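Amino acid ABC superfamily ATP binding cassette transporter, binding protein (PDB 4H5G) probably captures L-arginine outside the cell and delivers it to an amino acid ABC transporter, as a type II periplasmic-binding-protein fold receptor. Local coordinates at residues 104-109 against 168-173; 122-127 against 164-169; 126-131 against 145-150. All coordinates share one frame; numbering follows the deposited sequence.

Contact 1: residues 104-109 against 168-173. Unlike the reference sequence in segment 104-109: His108 (reference Arg). With ARG (arginine), chain L.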
loop_
_atom_site.group_PDB
_atom_site.type_symbol
_atom_site.label_atom_id
_atom_site.label_comp_id
_atom_site.label_asym_id
_atom_site.label_seq_id
_atom_site.Cartn_x
_atom_site.Cartn_y
_atom_site.Cartn_z
ATOM N N SER A 104 11.763 0.318 2.685
ATOM C CA SER A 104 12.773 -0.566 3.251
ATOM C C SER A 104 12.975 -1.822 2.436
ATOM O O SER A 104 12.179 -2.141 1.549
ATOM C CB SER A 104 12.345 -0.991 4.657
ATOM O OG SER A 104 12.084 0.123 5.475
ATOM N N PHE A 105 14.029 -2.561 2.773
ATOM C CA PHE A 105 14.240 -3.878 2.185
ATOM C C PHE A 105 13.983 -4.931 3.251
ATOM O O PHE A 105 14.465 -4.811 4.378
ATOM C CB PHE A 105 15.686 -4.026 1.695
ATOM C CG PHE A 105 16.012 -3.195 0.491
ATOM C CD1 PHE A 105 15.736 -3.662 -0.777
ATOM C CD2 PHE A 105 16.619 -1.959 0.621
ATOM C CE1 PHE A 105 16.048 -2.901 -1.890
ATOM C CE2 PHE A 105 16.924 -1.192 -0.493
ATOM C CZ PHE A 105 16.641 -1.669 -1.745
ATOM N N LEU A 106 13.216 -5.952 2.896
ATOM C CA LEU A 106 13.051 -7.129 3.740
ATOM C C LEU A 106 14.099 -8.147 3.303
ATOM O O LEU A 106 14.242 -8.422 2.106
ATOM C CB LEU A 106 11.640 -7.706 3.551
ATOM C CG LEU A 106 11.264 -8.889 4.448
ATOM C CD1 LEU A 106 11.098 -8.452 5.909
ATOM C CD2 LEU A 106 9.964 -9.558 3.937
ATOM N N VAL A 107 14.849 -8.687 4.271
ATOM C CA VAL A 107 15.902 -9.666 4.003
ATOM C C VAL A 107 15.836 -10.811 5.020
ATOM O O VAL A 107 15.045 -10.778 5.959
ATOM C CB VAL A 107 17.318 -9.026 4.082
ATOM C CG1 VAL A 107 17.518 -7.968 2.988
ATOM C CG2 VAL A 107 17.577 -8.427 5.494
ATOM N N HIS A 108 16.675 -11.817 4.824
ATOM C CA HIS A 108 16.845 -12.858 5.833
ATOM C C HIS A 108 17.558 -12.263 7.037
ATOM O O HIS A 108 18.468 -11.438 6.882
ATOM C CB HIS A 108 17.657 -14.025 5.272
ATOM C CG HIS A 108 16.902 -14.866 4.294
ATOM N ND1 HIS A 108 16.072 -15.896 4.682
ATOM C CD2 HIS A 108 16.846 -14.827 2.941
ATOM C CE1 HIS A 108 15.542 -16.458 3.609
ATOM N NE2 HIS A 108 15.993 -15.825 2.539
ATOM N N LYS A 109 17.157 -12.680 8.234
ATOM C CA LYS A 109 17.805 -12.224 9.467
ATOM C C LYS A 109 19.312 -12.456 9.423
ATOM O O LYS A 109 20.088 -11.620 9.887
ATOM C CB LYS A 109 17.182 -12.942 10.670
ATOM C CG LYS A 109 17.492 -12.320 12.027
ATOM C CD LYS A 109 16.570 -12.892 13.109
ATOM C CE LYS A 109 15.124 -12.452 12.896
ATOM N NZ LYS A 109 14.170 -13.228 13.741
ATOM N N VAL A 168 13.718 -7.782 -0.694
ATOM C CA VAL A 168 12.495 -7.293 -1.327
ATOM C C VAL A 168 12.244 -5.857 -0.894
ATOM O O VAL A 168 12.161 -5.573 0.301
ATOM C CB VAL A 168 11.276 -8.140 -0.929
ATOM C CG1 VAL A 168 10.037 -7.661 -1.708
ATOM C CG2 VAL A 168 11.519 -9.620 -1.204
ATOM N N HIS A 169 12.118 -4.948 -1.863
ATOM C CA HIS A 169 11.866 -3.533 -1.566
ATOM C C HIS A 169 10.369 -3.312 -1.367
ATOM O O HIS A 169 9.563 -3.762 -2.181
ATOM C CB HIS A 169 12.355 -2.660 -2.731
ATOM C CG HIS A 169 12.813 -1.294 -2.330
ATOM N ND1 HIS A 169 12.659 -0.191 -3.143
ATOM C CD2 HIS A 169 13.446 -0.853 -1.216
ATOM C CE1 HIS A 169 13.168 0.873 -2.543
ATOM N NE2 HIS A 169 13.661 0.497 -1.374
ATOM N N MET A 170 9.991 -2.611 -0.294
ATOM C CA MET A 170 8.567 -2.414 0.024
ATOM C C MET A 170 8.381 -1.289 1.031
ATOM O O MET A 170 9.337 -0.848 1.651
ATOM C CB MET A 170 7.966 -3.712 0.584
ATOM C CG MET A 170 8.569 -4.105 1.938
ATOM S SD MET A 170 7.919 -5.666 2.578
ATOM C CE MET A 170 8.549 -6.832 1.384
ATOM N N ASP A 171 7.148 -0.829 1.210
ATOM C CA ASP A 171 6.893 0.182 2.238
ATOM C C ASP A 171 7.296 -0.349 3.610
ATOM O O ASP A 171 7.040 -1.502 3.925
ATOM C CB ASP A 171 5.420 0.607 2.226
ATOM C CG ASP A 171 5.102 1.511 1.049
ATOM O OD1 ASP A 171 5.382 2.720 1.156
ATOM O OD2 ASP A 171 4.618 1.009 0.009
ATOM N N GLU A 172 7.947 0.487 4.415
ATOM C CA GLU A 172 8.468 0.031 5.718
ATOM C C GLU A 172 7.467 -0.696 6.656
ATOM O O GLU A 172 7.817 -1.728 7.240
ATOM C CB GLU A 172 9.187 1.171 6.469
ATOM C CG GLU A 172 9.575 0.779 7.894
ATOM C CD GLU A 172 10.608 1.698 8.507
ATOM O OE1 GLU A 172 10.218 2.728 9.094
ATOM O OE2 GLU A 172 11.814 1.387 8.410
ATOM N N PRO A 173 6.227 -0.175 6.802
ATOM C CA PRO A 173 5.297 -0.874 7.704
ATOM C C PRO A 173 5.025 -2.321 7.288
ATOM O O PRO A 173 4.790 -3.196 8.135
ATOM C CB PRO A 173 4.021 -0.034 7.603
ATOM C CG PRO A 173 4.511 1.341 7.260
ATOM C CD PRO A 173 5.665 1.105 6.319
HETATM N N ARG L . 3.463 2.730 -1.955
HETATM C CA ARG L . 3.842 2.023 -3.188
HETATM C C ARG L . 3.209 2.664 -4.402
HETATM O O ARG L . 2.233 3.427 -4.309
HETATM C CB ARG L . 3.449 0.540 -3.117
HETATM C CG ARG L . 1.998 0.280 -2.722
HETATM C CD ARG L . 1.628 -1.202 -2.890
HETATM N NE ARG L . 0.293 -1.492 -2.348
HETATM C CZ ARG L . -0.271 -2.696 -2.312
HETATM N NH1 ARG L . -1.485 -2.852 -1.789
HETATM N NH2 ARG L . 0.386 -3.743 -2.798
HETATM O OXT ARG L . 3.671 2.436 -5.523
HETATM O O HOH W 1 13.765 0.703 7.158
#

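Contact 2: residues 122-127 against 164-169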
loop_
_atom_site.group_PDB
_atom_site.type_symbol
_atom_site.label_atom_id
_atom_site.label_comp_id
_atom_site.label_asym_id
_atom_site.label_seq_id
_atom_site.Cartn_x
_atom_site.Cartn_y
_atom_site.Cartn_z
ATOM N N GLU A 122 23.473 -4.001 -4.695
ATOM C CA GLU A 122 23.708 -3.917 -6.124
ATOM C C GLU A 122 24.101 -5.265 -6.714
ATOM O O GLU A 122 23.832 -5.542 -7.881
ATOM C CB GLU A 122 24.819 -2.904 -6.372
ATOM C CG GLU A 122 24.782 -2.210 -7.692
ATOM C CD GLU A 122 25.988 -1.307 -7.860
ATOM O OE1 GLU A 122 27.112 -1.755 -7.536
ATOM O OE2 GLU A 122 25.807 -0.149 -8.288
ATOM N N SER A 123 24.726 -6.112 -5.908
ATOM C CA SER A 123 25.108 -7.444 -6.375
ATOM C C SER A 123 24.127 -8.529 -5.930
ATOM O O SER A 123 24.388 -9.715 -6.104
ATOM C CB SER A 123 26.540 -7.794 -5.940
ATOM O OG SER A 123 26.860 -7.222 -4.687
ATOM N N ALA A 124 22.990 -8.120 -5.372
ATOM C CA ALA A 124 22.009 -9.078 -4.867
ATOM C C ALA A 124 20.859 -9.275 -5.855
ATOM O O ALA A 124 20.683 -8.486 -6.785
ATOM C CB ALA A 124 21.479 -8.618 -3.522
ATOM N N ASN A 125 20.093 -10.344 -5.660
ATOM C CA ASN A 125 18.831 -10.508 -6.371
ATOM C C ASN A 125 17.743 -9.747 -5.636
ATOM O O ASN A 125 17.351 -10.125 -4.534
ATOM C CB ASN A 125 18.454 -11.989 -6.468
ATOM C CG ASN A 125 19.441 -12.775 -7.283
ATOM O OD1 ASN A 125 20.028 -12.251 -8.224
ATOM N ND2 ASN A 125 19.649 -14.044 -6.916
ATOM N N ILE A 126 17.270 -8.660 -6.241
ATOM C CA ILE A 126 16.274 -7.808 -5.607
ATOM C C ILE A 126 14.921 -8.050 -6.266
ATOM O O ILE A 126 14.844 -8.232 -7.486
ATOM C CB ILE A 126 16.672 -6.318 -5.726
ATOM C CG1 ILE A 126 18.051 -6.086 -5.089
ATOM C CG2 ILE A 126 15.618 -5.404 -5.081
ATOM C CD1 ILE A 126 18.504 -4.624 -5.115
ATOM N N ALA A 127 13.868 -8.083 -5.452
ATOM C CA ALA A 127 12.496 -8.151 -5.958
ATOM C C ALA A 127 11.729 -6.885 -5.562
ATOM O O ALA A 127 11.965 -6.300 -4.503
ATOM C CB ALA A 127 11.793 -9.391 -5.424
ATOM N N LYS A 164 15.496 -17.511 -3.820
ATOM C CA LYS A 164 15.632 -17.059 -5.207
ATOM C C LYS A 164 15.897 -15.557 -5.221
ATOM O O LYS A 164 16.492 -15.028 -6.162
ATOM C CB LYS A 164 14.346 -17.324 -5.993
ATOM C CG LYS A 164 14.043 -18.789 -6.230
ATOM C CD LYS A 164 12.934 -18.942 -7.264
ATOM C CE LYS A 164 13.353 -18.361 -8.610
ATOM N NZ LYS A 164 12.320 -18.597 -9.659
ATOM N N ILE A 165 15.436 -14.894 -4.161
ATOM C CA ILE A 165 15.547 -13.441 -3.984
ATOM C C ILE A 165 16.286 -13.187 -2.673
ATOM O O ILE A 165 16.103 -13.938 -1.711
ATOM C CB ILE A 165 14.131 -12.812 -3.933
ATOM C CG1 ILE A 165 13.459 -12.913 -5.299
ATOM C CG2 ILE A 165 14.152 -11.348 -3.460
ATOM C CD1 ILE A 165 14.261 -12.269 -6.426
ATOM N N ASP A 166 17.132 -12.157 -2.642
ATOM C CA ASP A 166 17.882 -11.826 -1.430
ATOM C C ASP A 166 17.280 -10.669 -0.640
ATOM O O ASP A 166 17.493 -10.563 0.559
ATOM C CB ASP A 166 19.334 -11.477 -1.782
ATOM C CG ASP A 166 20.025 -12.574 -2.563
ATOM O OD1 ASP A 166 19.987 -13.738 -2.114
ATOM O OD2 ASP A 166 20.601 -12.267 -3.636
ATOM N N ALA A 167 16.529 -9.804 -1.315
ATOM C CA ALA A 167 16.000 -8.608 -0.672
ATOM C C ALA A 167 14.766 -8.154 -1.426
ATOM O O ALA A 167 14.770 -8.144 -2.649
ATOM C CB ALA A 167 17.038 -7.511 -0.671
ATOM N N VAL A 168 13.718 -7.782 -0.694
ATOM C CA VAL A 168 12.495 -7.293 -1.327
ATOM C C VAL A 168 12.244 -5.857 -0.894
ATOM O O VAL A 168 12.161 -5.573 0.301
ATOM C CB VAL A 168 11.276 -8.140 -0.929
ATOM C CG1 VAL A 168 10.037 -7.661 -1.708
ATOM C CG2 VAL A 168 11.519 -9.620 -1.204
ATOM N N HIS A 169 12.118 -4.948 -1.863
ATOM C CA HIS A 169 11.866 -3.533 -1.566
ATOM C C HIS A 169 10.369 -3.312 -1.367
ATOM O O HIS A 169 9.563 -3.762 -2.181
ATOM C CB HIS A 169 12.355 -2.660 -2.731
ATOM C CG HIS A 169 12.813 -1.294 -2.330
ATOM N ND1 HIS A 169 12.659 -0.191 -3.143
ATOM C CD2 HIS A 169 13.446 -0.853 -1.216
ATOM C CE1 HIS A 169 13.168 0.873 -2.543
ATOM N NE2 HIS A 169 13.661 0.497 -1.374
HETATM O O HOH W 2 19.315 -15.241 -4.151
#

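Contact 3: residues 126-131 against 145-150. With ARG (arginine), chain L; SO4 (sulfate ion), chain C.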
loop_
_atom_site.group_PDB
_atom_site.type_symbol
_atom_site.label_atom_id
_atom_site.label_comp_id
_atom_site.label_asym_id
_atom_site.label_seq_id
_atom_site.Cartn_x
_atom_site.Cartn_y
_atom_site.Cartn_z
ATOM N N ILE A 126 17.270 -8.660 -6.241
ATOM C CA ILE A 126 16.274 -7.808 -5.607
ATOM C C ILE A 126 14.921 -8.050 -6.266
ATOM O O ILE A 126 14.844 -8.232 -7.486
ATOM C CB ILE A 126 16.672 -6.318 -5.726
ATOM C CG1 ILE A 126 18.051 -6.086 -5.089
ATOM C CG2 ILE A 126 15.618 -5.404 -5.081
ATOM C CD1 ILE A 126 18.504 -4.624 -5.115
ATOM N N ALA A 127 13.868 -8.083 -5.452
ATOM C CA ALA A 127 12.496 -8.151 -5.958
ATOM C C ALA A 127 11.729 -6.885 -5.562
ATOM O O ALA A 127 11.965 -6.300 -4.503
ATOM C CB ALA A 127 11.793 -9.391 -5.424
ATOM N N ALA A 128 10.803 -6.461 -6.418
ATOM C CA ALA A 128 9.894 -5.365 -6.072
ATOM C C ALA A 128 8.583 -5.591 -6.804
ATOM O O ALA A 128 8.514 -6.420 -7.707
ATOM C CB ALA A 128 10.492 -4.029 -6.446
ATOM N N GLN A 129 7.555 -4.844 -6.423
ATOM C CA GLN A 129 6.215 -5.074 -6.971
ATOM C C GLN A 129 6.002 -4.274 -8.251
ATOM O O GLN A 129 6.332 -3.091 -8.315
ATOM C CB GLN A 129 5.161 -4.696 -5.928
ATOM C CG GLN A 129 3.728 -4.966 -6.346
ATOM C CD GLN A 129 2.789 -4.977 -5.157
ATOM O OE1 GLN A 129 2.942 -4.189 -4.215
ATOM N NE2 GLN A 129 1.809 -5.881 -5.189
ATOM N N LYS A 130 5.445 -4.921 -9.274
ATOM C CA LYS A 130 5.172 -4.256 -10.554
ATOM C C LYS A 130 4.286 -3.052 -10.361
ATOM O O LYS A 130 3.280 -3.133 -9.661
ATOM C CB LYS A 130 4.437 -5.211 -11.509
ATOM C CG LYS A 130 5.306 -6.328 -12.059
ATOM C CD LYS A 130 4.546 -7.208 -13.060
ATOM C CE LYS A 130 5.479 -8.265 -13.649
ATOM N NZ LYS A 130 4.816 -9.163 -14.636
ATOM N N GLY A 131 4.660 -1.953 -11.018
ATOM C CA GLY A 131 3.856 -0.745 -11.039
ATOM C C GLY A 131 3.987 0.115 -9.794
ATOM O O GLY A 131 3.120 0.944 -9.550
ATOM N N ALA A 145 21.603 -3.823 -10.515
ATOM C CA ALA A 145 21.121 -4.968 -9.755
ATOM C C ALA A 145 20.168 -5.811 -10.605
ATOM O O ALA A 145 19.453 -5.286 -11.465
ATOM C CB ALA A 145 20.447 -4.515 -8.463
ATOM N N GLN A 146 20.181 -7.119 -10.364
ATOM C CA GLN A 146 19.208 -8.029 -10.952
ATOM C C GLN A 146 17.871 -7.809 -10.271
ATOM O O GLN A 146 17.656 -8.268 -9.140
ATOM C CB GLN A 146 19.632 -9.480 -10.724
ATOM C CG GLN A 146 20.964 -9.850 -11.340
ATOM C CD GLN A 146 20.980 -9.650 -12.841
ATOM O OE1 GLN A 146 19.984 -9.901 -13.523
ATOM N NE2 GLN A 146 22.111 -9.188 -13.365
ATOM N N LEU A 147 16.968 -7.114 -10.949
ATOM C CA LEU A 147 15.660 -6.824 -10.363
ATOM C C LEU A 147 14.607 -7.748 -10.942
ATOM O O LEU A 147 14.448 -7.831 -12.159
ATOM C CB LEU A 147 15.265 -5.372 -10.636
ATOM C CG LEU A 147 13.840 -4.990 -10.222
ATOM C CD1 LEU A 147 13.613 -5.164 -8.720
ATOM C CD2 LEU A 147 13.525 -3.544 -10.650
ATOM N N THR A 148 13.894 -8.447 -10.070
ATOM C CA THR A 148 12.750 -9.254 -10.490
ATOM C C THR A 148 11.488 -8.497 -10.092
ATOM O O THR A 148 11.259 -8.257 -8.914
ATOM C CB THR A 148 12.749 -10.630 -9.797
ATOM O OG1 THR A 148 13.938 -11.352 -10.159
ATOM C CG2 THR A 148 11.518 -11.443 -10.206
ATOM N N SER A 149 10.668 -8.115 -11.068
ATOM C CA SER A 149 9.422 -7.418 -10.748
ATOM C C SER A 149 8.307 -8.449 -10.674
ATOM O O SER A 149 8.132 -9.241 -11.598
ATOM C CB SER A 149 9.096 -6.360 -11.807
ATOM O OG SER A 149 10.053 -5.324 -11.819
ATOM N N LEU A 150 7.558 -8.444 -9.579
ATOM C CA LEU A 150 6.500 -9.431 -9.384
ATOM C C LEU A 150 5.172 -8.740 -9.171
ATOM O O LEU A 150 5.108 -7.682 -8.564
ATOM C CB LEU A 150 6.842 -10.312 -8.183
ATOM C CG LEU A 150 8.104 -11.132 -8.471
ATOM C CD1 LEU A 150 8.728 -11.629 -7.182
ATOM C CD2 LEU A 150 7.778 -12.293 -9.391
HETATM N N ARG L . 3.463 2.730 -1.955
HETATM C CA ARG L . 3.842 2.023 -3.188
HETATM C C ARG L . 3.209 2.664 -4.402
HETATM O O ARG L . 2.233 3.427 -4.309
HETATM C CB ARG L . 3.449 0.540 -3.117
HETATM C CG ARG L . 1.998 0.280 -2.722
HETATM C CD ARG L . 1.628 -1.202 -2.890
HETATM N NE ARG L . 0.293 -1.492 -2.348
HETATM C CZ ARG L . -0.271 -2.696 -2.312
HETATM N NH1 ARG L . -1.485 -2.852 -1.789
HETATM N NH2 ARG L . 0.386 -3.743 -2.798
HETATM O OXT ARG L . 3.671 2.436 -5.523
HETATM S S SO4 C . 4.164 -12.412 -12.291
HETATM O O1 SO4 C . 4.544 -11.749 -11.052
HETATM O O2 SO4 C . 5.232 -12.250 -13.279
HETATM O O3 SO4 C . 3.955 -13.832 -12.012
HETATM O O4 SO4 C . 2.931 -11.820 -12.818
#

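Contact 1: residues 104-109 against 168-173
The rings of Phe105 and His169 lie against each other on one face of an antiparallel strand pair. They form an offset stack, with centroids 4.2 Å apart and planes at 26°. His169 places its CD2 corner over the centre of the Phe105 ring, where CD2 comes to 3.3 Å from Phe105 CZ. The two residues face each other as a non-hydrogen-bonded pair. The rings reach one another because CG of His169 is turned away from its backbone N (chi1 -150°) while CG of Phe105 stands beside its own N. The imidazole is not free to turn, since ND1 is hydrogen-bonded to Pro134 O.

On the opposite face Leu106 meets Met170. The Met170 side chain bends at chi3 (66°), which brings its CE methyl to 3.9 Å from Leu106 CB. Ser104 is also on this face, and its OG lies alongside the Glu172 side chain, 3.2 Å from Glu172 OE2.

Four backbone hydrogen bonds join the strands. Ser104 exchanges two with Met170, and Leu106 two with Val168. Beyond the Ser104 and Met170 pair, Asp171 points away from strand 103-108. Its OD2 accepts a hydrogen bond from the amino N of the bound arginine at 2.9 Å, and also one from Tyr22 OH. Asn101 ND2 holds the other oxygen, OD1. The carboxylate is thus fixed at the end of the strand, where helix 172-181 starts.

Strand 103-108 runs antiparallel to the parallel strands of the mixed sheet in this lobe of the type II periplasmic-binding-protein fold. The Phe105 and His169 face is packed by Leu192 and by helix 133-141. The Leu106 and Met170 face lies under helices 153-162 and 172-181, with strand 185-187 on the far side of strand 103-108.

Contact 2: residues 122-127 against 164-169
Strands 125-127 and 167-169 run parallel, with axes 4.8 Å apart at closest approach and 32° between their directions, paired Ile126 with Ala167 and Ala127 with Val168. They are neighbours in the central sheet of one lobe of the type II periplasmic-binding-protein fold. Ala127 N donates to Ala167 O, and Ala127 O accepts from His169 N. Where the pairing begins, Asn125 O takes two N-H groups: a 2.8 Å bond from Asp166 N and a weak one from Ala167 N.

Asp166 returns the bond with its side chain. Its OD2 accepts the Asn125 backbone N-H at 2.8 Å, on the anti side of the carboxylate and 23° out of its plane. CG stands beside the Asp166 backbone N, which directs the carboxylate back toward Asn125. The Asn125 amide and the Asp166 carboxylate lie in nearly parallel planes (11°), one stepped above the other. A water bridges the gap, accepting from Asn125 ND2 and donating to Asp166 OD1.

The apolar contact lies deeper. Ile165 CG2 touches Ala127 CB at 3.6 Å, and its CG1 and CD1 close round the same methyl. Helix 153-162 lies over the Val168 side, and Phe105 and Val107 of strand 103-108 touch Ala167.

Asp166 thus completes the strand pairing at its partly exposed end with a side-chain acceptor. The negative carboxylate would probably strengthen its bond to the Asn125 N-H.

Contact 3: residues 126-131 against 145-150
The flat groups at the ligand end of this strand pair are the Leu150 peptide and the Gln129 amide. The pair belongs to a beta-alpha-beta unit: strand 125-129, helix 133-141, then strand 146-150, the two strands parallel. Lys130 N donates to Leu150 O at 2.9 Å from above the carbonyl plane, 45° out of it. Gln129 CG also packs on Leu150 O, at 3.8 Å. At the Gln129 amide OE1 accepts from NH2 of the bound arginine at 3.0 Å, while NE2 donates to Thr151 O and, weakly, to Asp21 OD2. Bonds at both OE1 and NE2 fix the rotation of the amide and turn OE1 to the ligand guanidinium. The side chain of Gln129 runs out extended (chi1 -177°), which carries the amide into the pocket.

Strand 146-150 is the outermost strand of the sheet on this side. Besides the Lys130 bond, four backbone hydrogen bonds join the strands. Ile126 N donates to Gln146 O, Ile126 O accepts from Thr148 N, Ala128 N donates to Thr148 O, and Ala128 O accepts from Leu150 N.

On the face covered by helix 133-141, Leu147 leans across toward the other strand. Its CD1 meets Ala128 CB at 4.0 Å and Ile126 CG2 at 4.2 Å. Further back, Ile126 CD1 touches Ala145 CB at 3.9 Å. Ser149 lies on this face too, and its OG bonds to Glu135 of the helix. On the other side, toward helix 153-162, Leu150 CD1 lies beside Ala127 CB.

Lys130 leaves the strand extended and crosses the end of its neighbour, its CG beside Ser149 CB. Its NZ makes a weak, 3.4 Å bond to O2 of a sulfate ion, probably from the crystallisation liquor.

How the contacts relate
All three contacts belong to one mixed sheet in a single lobe. Its strands lie in the order 146-150, 125-129, 167-171, 103-108, 185-187, so contacts 3, 2 and 1 follow one another across it. The centres of contacts 2 and 3 are about 8 Å apart, those of 1 and 2 about 10 Å, and those of 1 and 3 about 13 Å. Contact 2 shares strand 125-129 with contact 3 and strand 167-171 with contact 1. Along the chain, strand 103-108 comes first and 167-171 last. The two shared strands each deliver a ligand-binding residue: Gln129 to the arginine side chain, Asp171 to its amino group.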